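Local coordinates for protein putative adenylate cyclase (Vibrio parahaemolyticus, PDB 2ACA) that probably acts on a triphosphate substrate, as a putative class IV-like adenylate cyclase of the CYTH family, with its activity not established, at residues A[8-12]-A[140-146]; A[45-49]-A[97-101]. One frame throughout, in Å; residues are numbered along the deposited sequence.

Contact 1. Residues A[8-12]-A[140-146]; sequences QGQFE and AIMTDDE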
ATOM      1  N   GLN A   8      -9.993  -6.977 -15.372  1.00 80.11           N
ATOM      2  CA  GLN A   8      -9.354  -7.706 -14.238  1.00 80.45           C
ATOM      3  C   GLN A   8      -9.215  -6.807 -13.011  1.00 80.07           C
ATOM      4  O   GLN A   8      -8.297  -5.985 -12.935  1.00 79.68           O
ATOM      5  CB  GLN A   8      -7.978  -8.234 -14.669  1.00 98.92           C
ATOM      6  CG  GLN A   8      -8.037  -9.557 -15.436  1.00 99.95           C
ATOM      7  CD  GLN A   8      -6.768  -9.870 -16.223  1.00100.46           C
ATOM      8  OE1 GLN A   8      -5.660  -9.848 -15.686  1.00100.97           O
ATOM      9  NE2 GLN A   8      -6.932 -10.169 -17.509  1.00100.32           N
ATOM     10  N   GLY A   9     -10.131  -6.968 -12.056  1.00 98.12           N
ATOM     11  CA  GLY A   9     -10.086  -6.163 -10.848  1.00 97.72           C
ATOM     12  C   GLY A   9     -11.028  -6.522  -9.708  1.00 97.33           C
ATOM     13  O   GLY A   9     -11.066  -7.660  -9.232  1.00 97.91           O
ATOM     14  N   GLN A  10     -11.799  -5.522  -9.288  1.00 69.00           N
ATOM     15  CA  GLN A  10     -12.748  -5.605  -8.174  1.00 67.53           C
ATOM     16  C   GLN A  10     -13.644  -6.843  -8.029  1.00 66.37           C
ATOM     17  O   GLN A  10     -14.141  -7.119  -6.934  1.00 65.74           O
ATOM     18  CB  GLN A  10     -13.626  -4.341  -8.169  1.00 98.08           C
ATOM     19  CG  GLN A  10     -14.531  -4.195  -6.947  1.00 99.14           C
ATOM     20  CD  GLN A  10     -15.312  -2.894  -6.935  1.00100.04           C
ATOM     21  OE1 GLN A  10     -16.020  -2.591  -5.973  1.00 99.46           O
ATOM     22  NE2 GLN A  10     -15.190  -2.120  -8.006  1.00100.73           N
ATOM     23  N   PHE A  11     -13.845  -7.603  -9.098  1.00 79.52           N
ATOM     24  CA  PHE A  11     -14.722  -8.768  -8.999  1.00 78.21           C
ATOM     25  C   PHE A  11     -14.016 -10.062  -9.355  1.00 77.10           C
ATOM     26  O   PHE A  11     -13.611 -10.274 -10.496  1.00 77.40           O
ATOM     27  CB  PHE A  11     -15.956  -8.535  -9.872  1.00 95.82           C
ATOM     28  CG  PHE A  11     -16.614  -7.206  -9.610  1.00 96.57           C
ATOM     29  CD1 PHE A  11     -17.011  -6.871  -8.316  1.00 97.02           C
ATOM     30  CD2 PHE A  11     -16.766  -6.259 -10.621  1.00 97.04           C
ATOM     31  CE1 PHE A  11     -17.542  -5.611  -8.030  1.00 97.28           C
ATOM     32  CE2 PHE A  11     -17.294  -5.002 -10.338  1.00 97.55           C
ATOM     33  CZ  PHE A  11     -17.681  -4.679  -9.042  1.00 97.51           C
ATOM     34  N   GLU A  12     -13.897 -10.930  -8.357  1.00 80.93           N
ATOM     35  CA  GLU A  12     -13.195 -12.194  -8.500  1.00 78.46           C
ATOM     36  C   GLU A  12     -14.052 -13.417  -8.189  1.00 76.73           C
ATOM     37  O   GLU A  12     -14.433 -13.630  -7.039  1.00 77.11           O
ATOM     38  CB  GLU A  12     -11.982 -12.173  -7.562  1.00 88.09           C
ATOM     39  CG  GLU A  12     -11.154 -13.448  -7.514  1.00 90.40           C
ATOM     40  CD  GLU A  12     -10.138 -13.443  -6.381  1.00 91.44           C
ATOM     41  OE1 GLU A  12      -9.229 -14.302  -6.377  1.00 92.29           O
ATOM     42  OE2 GLU A  12     -10.246 -12.585  -5.479  1.00 92.68           O
ATOM     43  N   ALA A 140      -9.857 -19.315 -10.586  1.00 21.93           N
ATOM     44  CA  ALA A 140     -10.511 -18.016 -10.560  1.00 25.93           C
ATOM     45  C   ALA A 140     -10.165 -17.095 -11.721  1.00 28.96           C
ATOM     46  O   ALA A 140      -9.256 -17.362 -12.506  1.00 28.84           O
ATOM     47  CB  ALA A 140     -10.188 -17.311  -9.237  1.00 20.22           C
ATOM     48  N   ILE A 141     -10.910 -16.000 -11.800  1.00 35.54           N
ATOM     49  CA  ILE A 141     -10.722 -14.982 -12.818  1.00 41.51           C
ATOM     50  C   ILE A 141     -11.289 -13.688 -12.261  1.00 45.14           C
ATOM     51  O   ILE A 141     -12.422 -13.668 -11.777  1.00 46.21           O
ATOM     52  CB  ILE A 141     -11.475 -15.337 -14.120  1.00 73.66           C
ATOM     53  CG1 ILE A 141     -11.512 -14.126 -15.054  1.00 74.48           C
ATOM     54  CG2 ILE A 141     -12.889 -15.789 -13.802  1.00 74.02           C
ATOM     55  CD1 ILE A 141     -10.148 -13.656 -15.507  1.00 76.59           C
HETATM   56  N   MSE A 142     -10.497 -12.621 -12.289  1.00 61.61           N
HETATM   57  CA  MSE A 142     -10.960 -11.322 -11.810  1.00 66.12           C
HETATM   58  C   MSE A 142     -11.354 -10.498 -13.029  1.00 66.07           C
HETATM   59  O   MSE A 142     -10.607 -10.417 -14.008  1.00 66.05           O
HETATM   60  CB  MSE A 142      -9.862 -10.599 -11.030  1.00142.95           C
HETATM   61  CG  MSE A 142      -9.510 -11.251  -9.710  1.00150.14           C
HETATM   62 SE   MSE A 142      -8.133 -10.266  -8.801  1.00161.19          SE
HETATM   63  CE  MSE A 142      -9.227  -9.181  -7.643  1.00157.41           C
ATOM     64  N   THR A 143     -12.540  -9.908 -12.969  1.00 73.19           N
ATOM     65  CA  THR A 143     -13.050  -9.093 -14.058  1.00 73.41           C
ATOM     66  C   THR A 143     -13.698  -7.830 -13.504  1.00 73.59           C
ATOM     67  O   THR A 143     -13.917  -7.711 -12.299  1.00 73.02           O
ATOM     68  CB  THR A 143     -14.102  -9.859 -14.874  1.00 58.96           C
ATOM     69  OG1 THR A 143     -14.539  -9.046 -15.971  1.00 58.89           O
ATOM     70  CG2 THR A 143     -15.298 -10.199 -13.995  1.00 58.35           C
ATOM     71  N   ASP A 144     -13.999  -6.888 -14.392  1.00 74.94           N
ATOM     72  CA  ASP A 144     -14.637  -5.641 -13.990  1.00 75.68           C
ATOM     73  C   ASP A 144     -16.115  -5.696 -14.361  1.00 75.87           C
ATOM     74  O   ASP A 144     -16.963  -5.092 -13.701  1.00 75.68           O
ATOM     75  CB  ASP A 144     -13.950  -4.458 -14.667  1.00101.92           C
ATOM     76  CG  ASP A 144     -12.510  -4.308 -14.233  1.00103.24           C
ATOM     77  OD1 ASP A 144     -11.699  -5.209 -14.540  1.00104.18           O
ATOM     78  OD2 ASP A 144     -12.186  -3.299 -13.570  1.00102.73           O
ATOM     79  N   ASP A 145     -16.409  -6.441 -15.423  1.00100.97           N
ATOM     80  CA  ASP A 145     -17.776  -6.625 -15.899  1.00100.94           C
ATOM     81  C   ASP A 145     -18.454  -7.654 -14.994  1.00101.06           C
ATOM     82  O   ASP A 145     -18.007  -8.799 -14.901  1.00101.26           O
ATOM     83  CB  ASP A 145     -17.758  -7.106 -17.361  1.00 88.70           C
ATOM     84  CG  ASP A 145     -19.147  -7.445 -17.896  1.00 88.93           C
ATOM     85  OD1 ASP A 145     -20.133  -6.803 -17.479  1.00 88.88           O
ATOM     86  OD2 ASP A 145     -19.255  -8.351 -18.753  1.00 88.53           O
ATOM     87  N   GLU A 146     -19.518  -7.238 -14.311  1.00 78.23           N
ATOM     88  CA  GLU A 146     -20.236  -8.136 -13.417  1.00 78.30           C
ATOM     89  C   GLU A 146     -21.385  -8.841 -14.101  1.00 78.14           C
ATOM     90  O   GLU A 146     -22.091  -9.605 -13.457  1.00 77.41           O
ATOM     91  CB  GLU A 146     -20.773  -7.394 -12.186  1.00113.83           C
ATOM     92  CG  GLU A 146     -20.065  -7.762 -10.895  1.00115.17           C
ATOM     93  CD  GLU A 146     -21.003  -7.901  -9.721  1.00116.06           C
ATOM     94  OE1 GLU A 146     -21.742  -6.934  -9.436  1.00116.60           O
ATOM     95  OE2 GLU A 146     -21.000  -8.986  -9.095  1.00116.57           O
TER
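F11 and T143 form an antiparallel hydrogen-bonded pair where the start of strand 11-19 meets the end of strand 134-143. T143 N gives F11 O a short bond of 2.7 Å that is nearly straight (163° at the hydrogen), while the return bond from F11 N to T143 O is longer, 3.2 Å, and more bent. One step along, E12 and the selenomethionine M142 make the non-hydrogen-bonded pair, and M142 CA approaches F11 O at 3.1 Å as a CA-H...O contact. Ahead of the ladder the chain loops back: Q8 N bonds D144 OD1 at 2.6 Å, and Q8 CA turns its hydrogen to M142 O. D145 N closes an ST turn on T143 OG1 as the strand ends.

The two faces differ in character. F11 is sandwiched: E146 CG sits 3.8 Å from the ring centroid of F11, 17° off the normal, a CH-pi contact, and the opposite face rests on CB of its neighbour Q10. D144 O lies at the ring edge, near its plane. T143 shares this face and packs on Y152 of helix 152-162. On the other face, CB of E12 lies 3.4 Å from M142 CG; with its CG anti to the backbone N (chi1 177°) the extended chain continues obliquely across the selenomethionine.

The side chain of E12 comes within about 4 Å of a bound phosphate ion, probably from the crystallisation liquor though perhaps marking the pocket, with K78 as a long, weak ion-pair partner. E12 and E14 are the glutamates of an ExExK sequence, the signature of the CYTH fold, whose antiparallel strands line a tunnel that in relatives receives triphosphates.

Contact 2. Residues A[45-49]-A[97-101]; sequences DWFYD and QSMLE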
ATOM      1  N   ASP A  45       0.040 -14.726   5.650  1.00 12.37           N
ATOM      2  CA  ASP A  45      -1.082 -13.806   5.655  1.00 14.40           C
ATOM      3  C   ASP A  45      -1.325 -13.285   7.065  1.00 14.99           C
ATOM      4  O   ASP A  45      -1.259 -14.030   8.050  1.00 14.12           O
ATOM      5  CB  ASP A  45      -2.352 -14.477   5.117  1.00 20.25           C
ATOM      6  CG  ASP A  45      -2.251 -14.813   3.635  1.00 21.74           C
ATOM      7  OD1 ASP A  45      -1.685 -15.872   3.299  1.00 23.22           O
ATOM      8  OD2 ASP A  45      -2.723 -14.005   2.804  1.00 23.83           O
ATOM      9  N   TRP A  46      -1.579 -11.988   7.149  1.00 17.85           N
ATOM     10  CA  TRP A  46      -1.858 -11.323   8.410  1.00 17.14           C
ATOM     11  C   TRP A  46      -3.222 -10.678   8.259  1.00 16.99           C
ATOM     12  O   TRP A  46      -3.378  -9.758   7.455  1.00 19.92           O
ATOM     13  CB  TRP A  46      -0.819 -10.234   8.672  1.00 13.68           C
ATOM     14  CG  TRP A  46       0.533 -10.734   9.025  1.00 14.06           C
ATOM     15  CD1 TRP A  46       1.012 -10.969  10.282  1.00 17.28           C
ATOM     16  CD2 TRP A  46       1.611 -11.017   8.124  1.00 15.99           C
ATOM     17  NE1 TRP A  46       2.327 -11.372  10.220  1.00 18.48           N
ATOM     18  CE2 TRP A  46       2.719 -11.414   8.909  1.00 15.54           C
ATOM     19  CE3 TRP A  46       1.752 -10.972   6.730  1.00 16.86           C
ATOM     20  CZ2 TRP A  46       3.951 -11.763   8.348  1.00 17.72           C
ATOM     21  CZ3 TRP A  46       2.975 -11.316   6.171  1.00 18.90           C
ATOM     22  CH2 TRP A  46       4.063 -11.709   6.982  1.00 18.85           C
ATOM     23  N   PHE A  47      -4.210 -11.163   9.006  1.00 14.29           N
ATOM     24  CA  PHE A  47      -5.553 -10.593   8.941  1.00 15.79           C
ATOM     25  C   PHE A  47      -5.701  -9.520  10.017  1.00 15.45           C
ATOM     26  O   PHE A  47      -5.288  -9.721  11.162  1.00 14.77           O
ATOM     27  CB  PHE A  47      -6.617 -11.674   9.148  1.00 15.38           C
ATOM     28  CG  PHE A  47      -6.618 -12.734   8.089  1.00 19.25           C
ATOM     29  CD1 PHE A  47      -5.525 -13.585   7.935  1.00 17.52           C
ATOM     30  CD2 PHE A  47      -7.703 -12.866   7.224  1.00 19.23           C
ATOM     31  CE1 PHE A  47      -5.513 -14.556   6.930  1.00 20.29           C
ATOM     32  CE2 PHE A  47      -7.704 -13.829   6.218  1.00 21.18           C
ATOM     33  CZ  PHE A  47      -6.606 -14.676   6.070  1.00 21.32           C
ATOM     34  N   TYR A  48      -6.309  -8.395   9.650  1.00 16.81           N
ATOM     35  CA  TYR A  48      -6.504  -7.288  10.586  1.00 13.92           C
ATOM     36  C   TYR A  48      -7.948  -6.888  10.808  1.00 15.35           C
ATOM     37  O   TYR A  48      -8.821  -7.126   9.970  1.00 14.93           O
ATOM     38  CB  TYR A  48      -5.766  -6.038  10.111  1.00 10.37           C
ATOM     39  CG  TYR A  48      -4.273  -6.148  10.116  1.00 10.84           C
ATOM     40  CD1 TYR A  48      -3.606  -6.838   9.113  1.00 10.59           C
ATOM     41  CD2 TYR A  48      -3.521  -5.553  11.123  1.00 10.51           C
ATOM     42  CE1 TYR A  48      -2.230  -6.933   9.112  1.00 13.62           C
ATOM     43  CE2 TYR A  48      -2.140  -5.643  11.129  1.00 13.08           C
ATOM     44  CZ  TYR A  48      -1.504  -6.333  10.123  1.00 13.18           C
ATOM     45  OH  TYR A  48      -0.142  -6.436  10.123  1.00 15.49           O
ATOM     46  N   ASP A  49      -8.177  -6.250  11.951  1.00 11.51           N
ATOM     47  CA  ASP A  49      -9.490  -5.737  12.311  1.00 16.20           C
ATOM     48  C   ASP A  49      -9.357  -4.854  13.553  1.00 16.60           C
ATOM     49  O   ASP A  49      -8.329  -4.867  14.226  1.00 17.48           O
ATOM     50  CB  ASP A  49     -10.483  -6.874  12.576  1.00 23.32           C
ATOM     51  CG  ASP A  49     -11.928  -6.455  12.307  1.00 24.65           C
ATOM     52  OD1 ASP A  49     -12.200  -5.233  12.338  1.00 26.26           O
ATOM     53  OD2 ASP A  49     -12.789  -7.333  12.070  1.00 24.75           O
ATOM     54  N   GLN A  97       2.255  -2.853   7.924  1.00 11.23           N
ATOM     55  CA  GLN A  97       1.800  -3.418   9.200  1.00 12.03           C
ATOM     56  C   GLN A  97       1.747  -2.330  10.276  1.00 10.20           C
ATOM     57  O   GLN A  97       0.755  -2.184  10.989  1.00  9.01           O
ATOM     58  CB  GLN A  97       2.757  -4.529   9.651  1.00 13.24           C
ATOM     59  CG  GLN A  97       2.765  -5.751   8.734  1.00 17.54           C
ATOM     60  CD  GLN A  97       3.852  -6.757   9.100  1.00 17.69           C
ATOM     61  OE1 GLN A  97       3.669  -7.970   8.959  1.00 21.94           O
ATOM     62  NE2 GLN A  97       4.989  -6.258   9.559  1.00 15.73           N
ATOM     63  N   SER A  98       2.828  -1.565  10.372  1.00 13.46           N
ATOM     64  CA  SER A  98       2.934  -0.500  11.361  1.00 16.66           C
ATOM     65  C   SER A  98       1.853   0.577  11.156  1.00 17.20           C
ATOM     66  O   SER A  98       1.248   1.057  12.117  1.00 17.69           O
ATOM     67  CB  SER A  98       4.337   0.113  11.285  1.00 15.21           C
ATOM     68  OG  SER A  98       4.546   1.047  12.328  1.00 19.84           O
HETATM   69  N   MSE A  99       1.595   0.942   9.902  1.00 14.09           N
HETATM   70  CA  MSE A  99       0.580   1.952   9.622  1.00 13.61           C
HETATM   71  C   MSE A  99      -0.820   1.474  10.002  1.00 12.44           C
HETATM   72  O   MSE A  99      -1.607   2.242  10.552  1.00 13.36           O
HETATM   73  CB  MSE A  99       0.613   2.359   8.145  1.00 14.46           C
HETATM   74  CG  MSE A  99       1.787   3.244   7.770  1.00 18.81           C
HETATM   75 SE   MSE A  99       1.738   3.868   5.915  1.00 32.63          SE
HETATM   76  CE  MSE A  99       2.491   2.272   5.129  1.00 22.28           C
ATOM     77  N   LEU A 100      -1.137   0.214   9.711  1.00 11.01           N
ATOM     78  CA  LEU A 100      -2.455  -0.321  10.056  1.00 11.14           C
ATOM     79  C   LEU A 100      -2.668  -0.325  11.581  1.00 10.18           C
ATOM     80  O   LEU A 100      -3.769  -0.082  12.074  1.00 10.35           O
ATOM     81  CB  LEU A 100      -2.631  -1.744   9.503  1.00 12.04           C
ATOM     82  CG  LEU A 100      -2.891  -1.917   8.003  1.00 12.20           C
ATOM     83  CD1 LEU A 100      -3.149  -3.397   7.680  1.00  7.92           C
ATOM     84  CD2 LEU A 100      -4.086  -1.070   7.604  1.00 11.30           C
ATOM     85  N   GLU A 101      -1.619  -0.604  12.335  1.00  8.64           N
ATOM     86  CA  GLU A 101      -1.757  -0.610  13.792  1.00 11.79           C
ATOM     87  C   GLU A 101      -1.960   0.827  14.269  1.00  8.58           C
ATOM     88  O   GLU A 101      -2.779   1.098  15.144  1.00  8.80           O
ATOM     89  CB  GLU A 101      -0.520  -1.238  14.431  1.00 22.20           C
ATOM     90  CG  GLU A 101      -0.271  -2.640  13.907  1.00 31.27           C
ATOM     91  CD  GLU A 101       0.543  -3.494  14.845  1.00 36.77           C
ATOM     92  OE1 GLU A 101       0.087  -3.720  15.986  1.00 41.76           O
ATOM     93  OE2 GLU A 101       1.634  -3.946  14.441  1.00 39.37           O
TER
HETATM   94  O   HOH W   1       1.004  -5.738  12.361  1.00 28.14           O
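The indole of W46 carries the amide oxygen of Q97 on one face: OE1 stands 3.6 Å from W46 CE2, above the middle of the ring system, with the amide plane almost upright on the indole (84°). The phenol of Y48 is met differently. L100 CD1 lies over its centre, 3.8 Å from the ring centroid and 11° off the normal, a CH-pi contact; the edge faces E101, whose CG approaches Y48 CE2 near the ring plane at 4.5 Å.

This is a helix laid on the outside of the CYTH beta tunnel. Segment 97-101 of helix 93-102 runs at 19° to segment 45-49 of strand 35-49, their axes 10.3 Å apart, and no hydrogen bond joins the two segments directly, so the contact depends on the side chains of W46 and Y48 reaching out to the helix. Q97 serves both rings. Its chain is extended past CG, which takes the amide on to W46 while the methylenes lie across the end of the phenol, Q97 CG being 3.3 Å from Y48 OH. L64 of the neighbouring strand 61-68 touches both Q97 and Y48.

D45 and F47 lie on the opposite side of the strand, where D45 makes a salt bridge to R65. The helix also meets the second subunit of the assembly: S98 OG is hydrogen-bonded to E86 of that subunit, and L100 packs on its W75.

A water in the plane of the phenol completes the join, 2.6 Å from Y48 OH and donating to E101 OE2 at 2.8 Å.

Contacts 1 and 2 belong to one antiparallel sheet but illustrate two ways of building on it. Contact 1 pairs strands 11-19 and 134-143, and Q10 and E12 also make backbone bonds to C85 and D83, so that the sheet curls round towards closure. Contact 2 instead adds a helix to the outer surface of strand 35-49. Along the chain, 45-49 and 97-101 are nested within the loop closed by 8-12 and 140-146. The centres of the two contacts are about 25 Å apart and their nearest atoms about 11 Å, without touching. The bound phosphate lies beside E12 of contact 1, whereas contact 2 looks towards the second subunit.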